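Local coordinates for YokD protein (Bacillus subtilis, PDB 2NYG) that probably transfers an acetyl group from acetyl-coenzyme A to an amino group of aminoglycosides, binds coenzyme A, and may contribute to antibiotic resistance, at residues 106-111 / 115-120; 126-129 / 134-137. One frame throughout, in Å; residues are numbered along the deposited sequence.

Contact 1: 106-111 / 115-120; sequences TPTTRG and IVELFR. With COA (coenzyme A), chain G.
Glu117 on helix 114-119 presents carboxylate oxygen OE1 to Thr108 in the loop that leads into that helix. Two donors of the threonine converge on it: the hydroxyl gives a hydrogen bond, OG1 to OE1 3.0 Å, and the backbone N adds a weak one at 3.3 Å. The hydroxyl comes from above the carboxylate plane, 63° out of it. Glutamate suits the place because its chain, bent at chi2 (62°), turns the acid back to the loop. Its other oxygen, OE2, lies against Pro107 CB and pairs with Arg120 in a salt bridge, although the position of NH1 is less certain. Arg120 lays one guanidinium face under Thr106 O and Pro107 CA, while its CD meets the methyl CG2 of Thr108 at 3.8 Å; Val116 CG1 touches the same methyl. Thr106 OG1 is held by the backbone N of Asn102. Past Thr108, the loop reaches the cofactor: coenzyme A N8P donates to Gly111 O at 3.2 Å. OE1 thus takes two donors from Thr108, while OE2 probably has Arg120 beside it, which may help keep Glu117 ionised, consistent with a loop fastened to its helix beside the coenzyme A pocket.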
ATOM      1  N   THR A 106      -9.165   0.003   4.203  1.00 38.23           N
ATOM      2  CA  THR A 106      -8.676  -1.070   5.072  1.00 37.74           C
ATOM      3  C   THR A 106      -7.520  -1.865   4.459  1.00 38.11           C
ATOM      4  O   THR A 106      -7.711  -2.689   3.564  1.00 38.29           O
ATOM      5  CB  THR A 106      -9.805  -2.036   5.455  1.00 37.66           C
ATOM      6  OG1 THR A 106     -10.867  -1.302   6.083  1.00 37.67           O
ATOM      7  CG2 THR A 106      -9.283  -3.095   6.415  1.00 34.90           C
ATOM      8  N   PRO A 107      -6.298  -1.644   4.958  1.00 37.84           N
ATOM      9  CA  PRO A 107      -5.115  -2.344   4.445  1.00 38.43           C
ATOM     10  C   PRO A 107      -5.231  -3.874   4.377  1.00 40.90           C
ATOM     11  O   PRO A 107      -5.739  -4.518   5.295  1.00 41.41           O
ATOM     12  CB  PRO A 107      -4.008  -1.873   5.387  1.00 36.83           C
ATOM     13  CG  PRO A 107      -4.739  -1.602   6.662  1.00 34.75           C
ATOM     14  CD  PRO A 107      -5.989  -0.919   6.202  1.00 35.46           C
ATOM     15  N   THR A 108      -4.759  -4.452   3.278  1.00 42.74           N
ATOM     16  CA  THR A 108      -4.796  -5.903   3.104  1.00 43.55           C
ATOM     17  C   THR A 108      -3.824  -6.552   4.071  1.00 45.99           C
ATOM     18  O   THR A 108      -2.857  -5.933   4.512  1.00 46.15           O
ATOM     19  CB  THR A 108      -4.355  -6.353   1.694  1.00 41.92           C
ATOM     20  OG1 THR A 108      -3.009  -5.935   1.464  1.00 42.42           O
ATOM     21  CG2 THR A 108      -5.241  -5.768   0.631  1.00 41.47           C
ATOM     22  N   THR A 109      -4.086  -7.817   4.381  1.00 49.41           N
ATOM     23  CA  THR A 109      -3.242  -8.599   5.274  1.00 50.58           C
ATOM     24  C   THR A 109      -1.883  -8.767   4.606  1.00 51.04           C
ATOM     25  O   THR A 109      -1.796  -9.072   3.423  1.00 51.37           O
ATOM     26  CB  THR A 109      -3.886  -9.974   5.545  1.00 51.26           C
ATOM     27  OG1 THR A 109      -5.207  -9.772   6.061  1.00 52.22           O
ATOM     28  CG2 THR A 109      -3.072 -10.774   6.551  1.00 49.48           C
ATOM     29  N   ARG A 110      -0.825  -8.568   5.382  1.00 53.51           N
ATOM     30  CA  ARG A 110       0.546  -8.653   4.888  1.00 54.18           C
ATOM     31  C   ARG A 110       0.847  -9.835   3.957  1.00 52.03           C
ATOM     32  O   ARG A 110       1.592  -9.699   2.982  1.00 51.73           O
ATOM     33  CB  ARG A 110       1.513  -8.676   6.074  1.00 58.22           C
ATOM     34  CG  ARG A 110       1.079  -7.833   7.269  1.00 64.93           C
ATOM     35  CD  ARG A 110       0.502  -6.481   6.864  1.00 70.32           C
ATOM     36  NE  ARG A 110       1.435  -5.638   6.115  1.00 74.64           N
ATOM     37  CZ  ARG A 110       2.403  -4.907   6.660  1.00 76.10           C
ATOM     38  NH1 ARG A 110       2.585  -4.909   7.976  1.00 76.95           N
ATOM     39  NH2 ARG A 110       3.173  -4.151   5.885  1.00 76.06           N
ATOM     40  N   GLY A 111       0.276 -10.992   4.263  1.00 49.55           N
ATOM     41  CA  GLY A 111       0.510 -12.167   3.444  1.00 45.46           C
ATOM     42  C   GLY A 111       0.021 -12.078   2.009  1.00 44.07           C
ATOM     43  O   GLY A 111       0.456 -12.866   1.177  1.00 43.28           O
ATOM     44  N   ILE A 115       2.204  -6.227  -4.202  1.00 35.63           N
ATOM     45  CA  ILE A 115       1.495  -5.963  -5.444  1.00 32.48           C
ATOM     46  C   ILE A 115      -0.005  -5.779  -5.227  1.00 33.83           C
ATOM     47  O   ILE A 115      -0.608  -4.855  -5.770  1.00 35.22           O
ATOM     48  CB  ILE A 115       1.739  -7.082  -6.447  1.00 28.87           C
ATOM     49  CG1 ILE A 115       3.154  -6.959  -7.000  1.00 28.43           C
ATOM     50  CG2 ILE A 115       0.731  -7.016  -7.570  1.00 26.95           C
ATOM     51  CD1 ILE A 115       3.686  -8.222  -7.658  1.00 27.99           C
ATOM     52  N   VAL A 116      -0.608  -6.652  -4.431  1.00 33.21           N
ATOM     53  CA  VAL A 116      -2.035  -6.545  -4.159  1.00 33.59           C
ATOM     54  C   VAL A 116      -2.344  -5.285  -3.373  1.00 33.89           C
ATOM     55  O   VAL A 116      -3.369  -4.648  -3.589  1.00 34.57           O
ATOM     56  CB  VAL A 116      -2.553  -7.754  -3.354  1.00 34.90           C
ATOM     57  CG1 VAL A 116      -3.954  -7.476  -2.828  1.00 34.15           C
ATOM     58  CG2 VAL A 116      -2.570  -8.988  -4.235  1.00 34.38           C
ATOM     59  N   GLU A 117      -1.456  -4.920  -2.456  1.00 33.81           N
ATOM     60  CA  GLU A 117      -1.685  -3.741  -1.636  1.00 33.54           C
ATOM     61  C   GLU A 117      -1.689  -2.475  -2.485  1.00 32.00           C
ATOM     62  O   GLU A 117      -2.459  -1.548  -2.239  1.00 31.71           O
ATOM     63  CB  GLU A 117      -0.634  -3.646  -0.520  1.00 33.30           C
ATOM     64  CG  GLU A 117      -0.803  -2.424   0.381  1.00 34.08           C
ATOM     65  CD  GLU A 117      -2.121  -2.405   1.144  1.00 36.64           C
ATOM     66  OE1 GLU A 117      -3.086  -3.076   0.730  1.00 37.39           O
ATOM     67  OE2 GLU A 117      -2.197  -1.691   2.159  1.00 41.11           O
ATOM     68  N   LEU A 118      -0.826  -2.444  -3.487  1.00 31.40           N
ATOM     69  CA  LEU A 118      -0.759  -1.305  -4.373  1.00 31.16           C
ATOM     70  C   LEU A 118      -1.867  -1.397  -5.423  1.00 31.59           C
ATOM     71  O   LEU A 118      -2.455  -0.393  -5.812  1.00 32.61           O
ATOM     72  CB  LEU A 118       0.587  -1.266  -5.075  1.00 28.79           C
ATOM     73  CG  LEU A 118       0.656  -0.077  -6.021  1.00 32.32           C
ATOM     74  CD1 LEU A 118       0.581   1.219  -5.216  1.00 28.09           C
ATOM     75  CD2 LEU A 118       1.919  -0.147  -6.825  1.00 31.80           C
ATOM     76  N   PHE A 119      -2.150  -2.614  -5.871  1.00 31.43           N
ATOM     77  CA  PHE A 119      -3.160  -2.828  -6.886  1.00 32.59           C
ATOM     78  C   PHE A 119      -4.551  -2.395  -6.445  1.00 34.98           C
ATOM     79  O   PHE A 119      -5.378  -2.000  -7.272  1.00 34.36           O
ATOM     80  CB  PHE A 119      -3.187  -4.300  -7.294  1.00 31.49           C
ATOM     81  CG  PHE A 119      -4.110  -4.586  -8.432  1.00 31.45           C
ATOM     82  CD1 PHE A 119      -3.856  -4.054  -9.698  1.00 29.32           C
ATOM     83  CD2 PHE A 119      -5.259  -5.345  -8.237  1.00 30.48           C
ATOM     84  CE1 PHE A 119      -4.731  -4.270 -10.741  1.00 26.49           C
ATOM     85  CE2 PHE A 119      -6.139  -5.565  -9.277  1.00 29.72           C
ATOM     86  CZ  PHE A 119      -5.872  -5.024 -10.531  1.00 27.34           C
ATOM     87  N   ARG A 120      -4.808  -2.468  -5.142  1.00 35.00           N
ATOM     88  CA  ARG A 120      -6.116  -2.107  -4.608  1.00 35.70           C
ATOM     89  C   ARG A 120      -6.432  -0.628  -4.718  1.00 35.08           C
ATOM     90  O   ARG A 120      -7.589  -0.250  -4.772  1.00 35.92           O
ATOM     91  CB  ARG A 120      -6.261  -2.550  -3.149  1.00 37.53           C
ATOM     92  CG  ARG A 120      -5.282  -1.891  -2.176  1.00 38.85           C
ATOM     93  CD  ARG A 120      -5.652  -2.199  -0.732  1.00 39.57           C
ATOM     94  NE  ARG A 120      -6.245  -1.048  -0.052  1.00 43.03           N
ATOM     95  CZ  ARG A 120      -5.603  -0.298   0.841  1.00 43.25           C
ATOM     96  NH1 ARG A 120      -4.350  -0.576   1.164  1.00 42.07           N
ATOM     97  NH2 ARG A 120      -6.211   0.731   1.413  1.00 43.56           N
TER
HETATM   98  N1A COA G 301      11.809  -6.293  -7.353  1.00 54.22           N
HETATM   99  C2A COA G 301      11.742  -7.469  -6.595  1.00 51.57           C
HETATM  100  N3A COA G 301      11.459  -7.379  -5.247  1.00 50.57           N
HETATM  101  C4A COA G 301      11.248  -6.154  -4.652  1.00 51.38           C
HETATM  102  C5A COA G 301      11.300  -4.948  -5.377  1.00 53.01           C
HETATM  103  C6A COA G 301      11.593  -5.023  -6.748  1.00 53.88           C
HETATM  104  N6A COA G 301      11.661  -3.923  -7.486  1.00 53.62           N
HETATM  105  N7A COA G 301      11.048  -3.916  -4.518  1.00 52.73           N
HETATM  106  C8A COA G 301      10.838  -4.453  -3.279  1.00 52.16           C
HETATM  107  N9A COA G 301      10.966  -5.854  -3.373  1.00 52.08           N
HETATM  108  C1B COA G 301      10.848  -6.895  -2.324  1.00 53.43           C
HETATM  109  C2B COA G 301      10.961  -6.439  -0.842  1.00 55.92           C
HETATM  110  O2B COA G 301      12.294  -6.064  -0.431  1.00 52.43           O
HETATM  111  C3B COA G 301      10.436  -7.651  -0.094  1.00 57.72           C
HETATM  112  O3B COA G 301      11.612  -8.504   0.058  1.00 64.29           O
HETATM  113  P3B COA G 301      12.109  -9.185   1.458  1.00 68.04           P
HETATM  114  O7A COA G 301      11.123  -8.841   2.601  1.00 68.68           O
HETATM  115  O8A COA G 301      13.442  -8.602   1.863  1.00 68.49           O
HETATM  116  O9A COA G 301      12.236 -10.672   1.242  1.00 66.83           O
HETATM  117  C4B COA G 301       9.362  -8.253  -1.041  1.00 55.95           C
HETATM  118  O4B COA G 301       9.676  -7.730  -2.352  1.00 55.01           O
HETATM  119  C5B COA G 301       7.888  -7.863  -0.684  1.00 51.41           C
HETATM  120  O5B COA G 301       7.042  -8.518  -1.677  1.00 48.30           O
HETATM  121  P1A COA G 301       5.755  -9.324  -1.217  1.00 44.27           P
HETATM  122  O1A COA G 301       5.060  -9.936  -2.389  1.00 46.02           O
HETATM  123  O2A COA G 301       4.808  -8.405  -0.433  1.00 46.50           O
HETATM  124  O3A COA G 301       6.362 -10.359  -0.237  1.00 48.96           O
HETATM  125  P2A COA G 301       7.156 -11.697  -0.630  1.00 50.55           P
HETATM  126  O4A COA G 301       8.517 -11.613  -0.035  1.00 52.13           O
HETATM  127  O5A COA G 301       7.265 -11.927  -2.134  1.00 51.41           O
HETATM  128  O6A COA G 301       6.155 -12.775   0.069  1.00 53.90           O
HETATM  129  CBP COA G 301       3.803 -13.672  -0.236  1.00 54.49           C
HETATM  130  CCP COA G 301       5.285 -13.605  -0.711  1.00 55.10           C
HETATM  131  CDP COA G 301       3.695 -13.340   1.273  1.00 51.86           C
HETATM  132  CEP COA G 301       3.014 -12.674  -1.113  1.00 54.17           C
HETATM  133  CAP COA G 301       3.325 -15.161  -0.332  1.00 53.93           C
HETATM  134  OAP COA G 301       4.458 -15.947  -0.769  1.00 54.11           O
HETATM  135  C9P COA G 301       2.147 -15.422  -1.302  1.00 54.29           C
HETATM  136  O9P COA G 301       2.415 -16.280  -2.325  1.00 60.05           O
HETATM  137  N8P COA G 301       0.910 -14.863  -1.235  1.00 53.64           N
HETATM  138  C7P COA G 301      -0.085 -15.033  -2.317  1.00 50.86           C
HETATM  139  C6P COA G 301      -0.870 -13.790  -2.762  1.00 53.75           C

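Contact 2: 126-129 / 134-137; sequences KRSN and SFVA
Lys126 and Ala137 form the hydrogen-bonded pair of a short antiparallel beta hairpin, strands 126-127 and 135-139, at one border of the mixed central sheet. Their backbones exchange two bonds, Lys126 N to Ala137 O and Ala137 N to Lys126 O, both 2.8 Å. Nearer the turn, Ser128 N donates to Phe135 O at 3.0 Å. Between these bonds lie CA-H...O contacts, from Val136 CA to Lys126 O and from Arg127 CA to Phe135 O.

Nonpolar contact comes from the non-hydrogen-bonded pair. Arg127 and Val136 lie side by side on one face, the arginine CG 3.7 Å from the valine CG1; a long aliphatic stem can cover a branched side chain and still carry its charge onward. Ala137 shares the other face with Lys126, whose chain leads away from the hairpin, and touches Lys142 of helix 142-146.

Side-chain polar bonds secure the turn end. With CG anti to the backbone N (chi1 -170°), Arg127 runs extended to Ser134, where its NE makes a weak bond to OG at the guanidinium edge. Its NH2 goes on to Thr106 O and Ser70 O, and Ser134 OG also bonds to Ser70 O. A serine suits position 128 because its short hydroxyl can stand in for a backbone carbonyl: Phe135 N donates to Ser128 OG at 2.7 Å, with an N-H...O angle of 166°.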
ATOM      1  N   LYS A 126     -11.538  -1.927  -8.623  1.00 40.28           N
ATOM      2  CA  LYS A 126     -12.662  -1.968  -7.699  1.00 41.59           C
ATOM      3  C   LYS A 126     -12.423  -3.030  -6.630  1.00 41.58           C
ATOM      4  O   LYS A 126     -11.623  -3.946  -6.830  1.00 41.44           O
ATOM      5  CB  LYS A 126     -13.942  -2.284  -8.454  1.00 45.10           C
ATOM      6  CG  LYS A 126     -14.403  -1.188  -9.404  1.00 51.23           C
ATOM      7  CD  LYS A 126     -15.297  -0.169  -8.707  1.00 54.05           C
ATOM      8  CE  LYS A 126     -16.105   0.609  -9.726  1.00 55.34           C
ATOM      9  NZ  LYS A 126     -15.197   1.237 -10.727  1.00 60.13           N
ATOM     10  N   ARG A 127     -13.129  -2.903  -5.506  1.00 41.04           N
ATOM     11  CA  ARG A 127     -13.000  -3.827  -4.384  1.00 39.26           C
ATOM     12  C   ARG A 127     -14.371  -4.226  -3.860  1.00 40.29           C
ATOM     13  O   ARG A 127     -15.255  -3.382  -3.727  1.00 40.28           O
ATOM     14  CB  ARG A 127     -12.209  -3.160  -3.263  1.00 39.25           C
ATOM     15  CG  ARG A 127     -11.792  -4.069  -2.131  1.00 39.09           C
ATOM     16  CD  ARG A 127     -10.928  -3.319  -1.154  1.00 38.03           C
ATOM     17  NE  ARG A 127     -10.404  -4.181  -0.103  1.00 39.23           N
ATOM     18  CZ  ARG A 127      -9.668  -3.749   0.915  1.00 41.17           C
ATOM     19  NH1 ARG A 127      -9.368  -2.466   1.020  1.00 40.71           N
ATOM     20  NH2 ARG A 127      -9.240  -4.597   1.835  1.00 41.04           N
ATOM     21  N   SER A 128     -14.540  -5.513  -3.556  1.00 39.83           N
ATOM     22  CA  SER A 128     -15.807  -6.033  -3.031  1.00 39.42           C
ATOM     23  C   SER A 128     -16.022  -5.635  -1.560  1.00 39.25           C
ATOM     24  O   SER A 128     -15.082  -5.292  -0.842  1.00 37.72           O
ATOM     25  CB  SER A 128     -15.855  -7.552  -3.187  1.00 38.46           C
ATOM     26  OG  SER A 128     -14.687  -8.158  -2.661  1.00 38.34           O
ATOM     27  N   ASN A 129     -17.264  -5.700  -1.104  1.00 40.01           N
ATOM     28  CA  ASN A 129     -17.565  -5.274   0.251  1.00 40.03           C
ATOM     29  C   ASN A 129     -17.452  -6.229   1.452  1.00 40.20           C
ATOM     30  O   ASN A 129     -18.102  -6.016   2.472  1.00 42.63           O
ATOM     31  CB  ASN A 129     -18.940  -4.613   0.253  1.00 38.28           C
ATOM     32  CG  ASN A 129     -19.116  -3.673   1.412  1.00 38.10           C
ATOM     33  OD1 ASN A 129     -18.258  -2.836   1.668  1.00 38.23           O
ATOM     34  ND2 ASN A 129     -20.227  -3.801   2.126  1.00 38.16           N
ATOM     35  N   SER A 134     -12.294  -9.901   0.910  1.00 38.78           N
ATOM     36  CA  SER A 134     -12.598  -9.063  -0.236  1.00 35.77           C
ATOM     37  C   SER A 134     -11.659  -9.390  -1.378  1.00 34.62           C
ATOM     38  O   SER A 134     -10.613 -10.004  -1.188  1.00 34.59           O
ATOM     39  CB  SER A 134     -12.455  -7.580   0.124  1.00 35.23           C
ATOM     40  OG  SER A 134     -11.272  -7.349   0.875  1.00 36.55           O
ATOM     41  N   PHE A 135     -12.072  -8.990  -2.574  1.00 33.97           N
ATOM     42  CA  PHE A 135     -11.284  -9.160  -3.776  1.00 31.96           C
ATOM     43  C   PHE A 135     -11.222  -7.787  -4.425  1.00 30.68           C
ATOM     44  O   PHE A 135     -11.972  -6.879  -4.071  1.00 29.09           O
ATOM     45  CB  PHE A 135     -11.953 -10.149  -4.729  1.00 30.87           C
ATOM     46  CG  PHE A 135     -11.846 -11.571  -4.291  1.00 30.44           C
ATOM     47  CD1 PHE A 135     -10.809 -12.378  -4.747  1.00 31.25           C
ATOM     48  CD2 PHE A 135     -12.794 -12.116  -3.432  1.00 29.02           C
ATOM     49  CE1 PHE A 135     -10.721 -13.716  -4.356  1.00 32.27           C
ATOM     50  CE2 PHE A 135     -12.719 -13.443  -3.032  1.00 28.25           C
ATOM     51  CZ  PHE A 135     -11.681 -14.249  -3.498  1.00 31.53           C
ATOM     52  N   VAL A 136     -10.306  -7.640  -5.364  1.00 30.00           N
ATOM     53  CA  VAL A 136     -10.144  -6.404  -6.097  1.00 28.39           C
ATOM     54  C   VAL A 136     -10.042  -6.825  -7.543  1.00 31.03           C
ATOM     55  O   VAL A 136      -9.446  -7.858  -7.854  1.00 31.23           O
ATOM     56  CB  VAL A 136      -8.867  -5.686  -5.691  1.00 26.69           C
ATOM     57  CG1 VAL A 136      -9.052  -5.004  -4.365  1.00 25.59           C
ATOM     58  CG2 VAL A 136      -7.751  -6.677  -5.597  1.00 25.90           C
ATOM     59  N   ALA A 137     -10.638  -6.044  -8.431  1.00 32.09           N
ATOM     60  CA  ALA A 137     -10.585  -6.375  -9.842  1.00 33.77           C
ATOM     61  C   ALA A 137     -10.489  -5.137 -10.712  1.00 35.00           C
ATOM     62  O   ALA A 137     -10.923  -4.048 -10.336  1.00 35.12           O
ATOM     63  CB  ALA A 137     -11.800  -7.205 -10.236  1.00 33.66           C
TER

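Overall arrangement
From the N terminus, the chain passes strands 32-37 and 65-69 before reaching contact 1, where helix 114-119 folds back against the loop 106-111 that precedes it and closes a short loop beside coenzyme A. Contact 2 then closes the next one, the hairpin of 126-129 and 134-137. The two follow in series, neither nesting nor crossing. They nevertheless touch: Arg127 reaches back to the loop of contact 1, its like-charged guanidinium coming close to that of Arg120, and Phe119 and Arg120 pack on Val136. Together they join the helix to the border of the central sheet, where strand 135-139 lies next to 65-69. Leu118 and Arg120 also meet the second subunit of the homodimer.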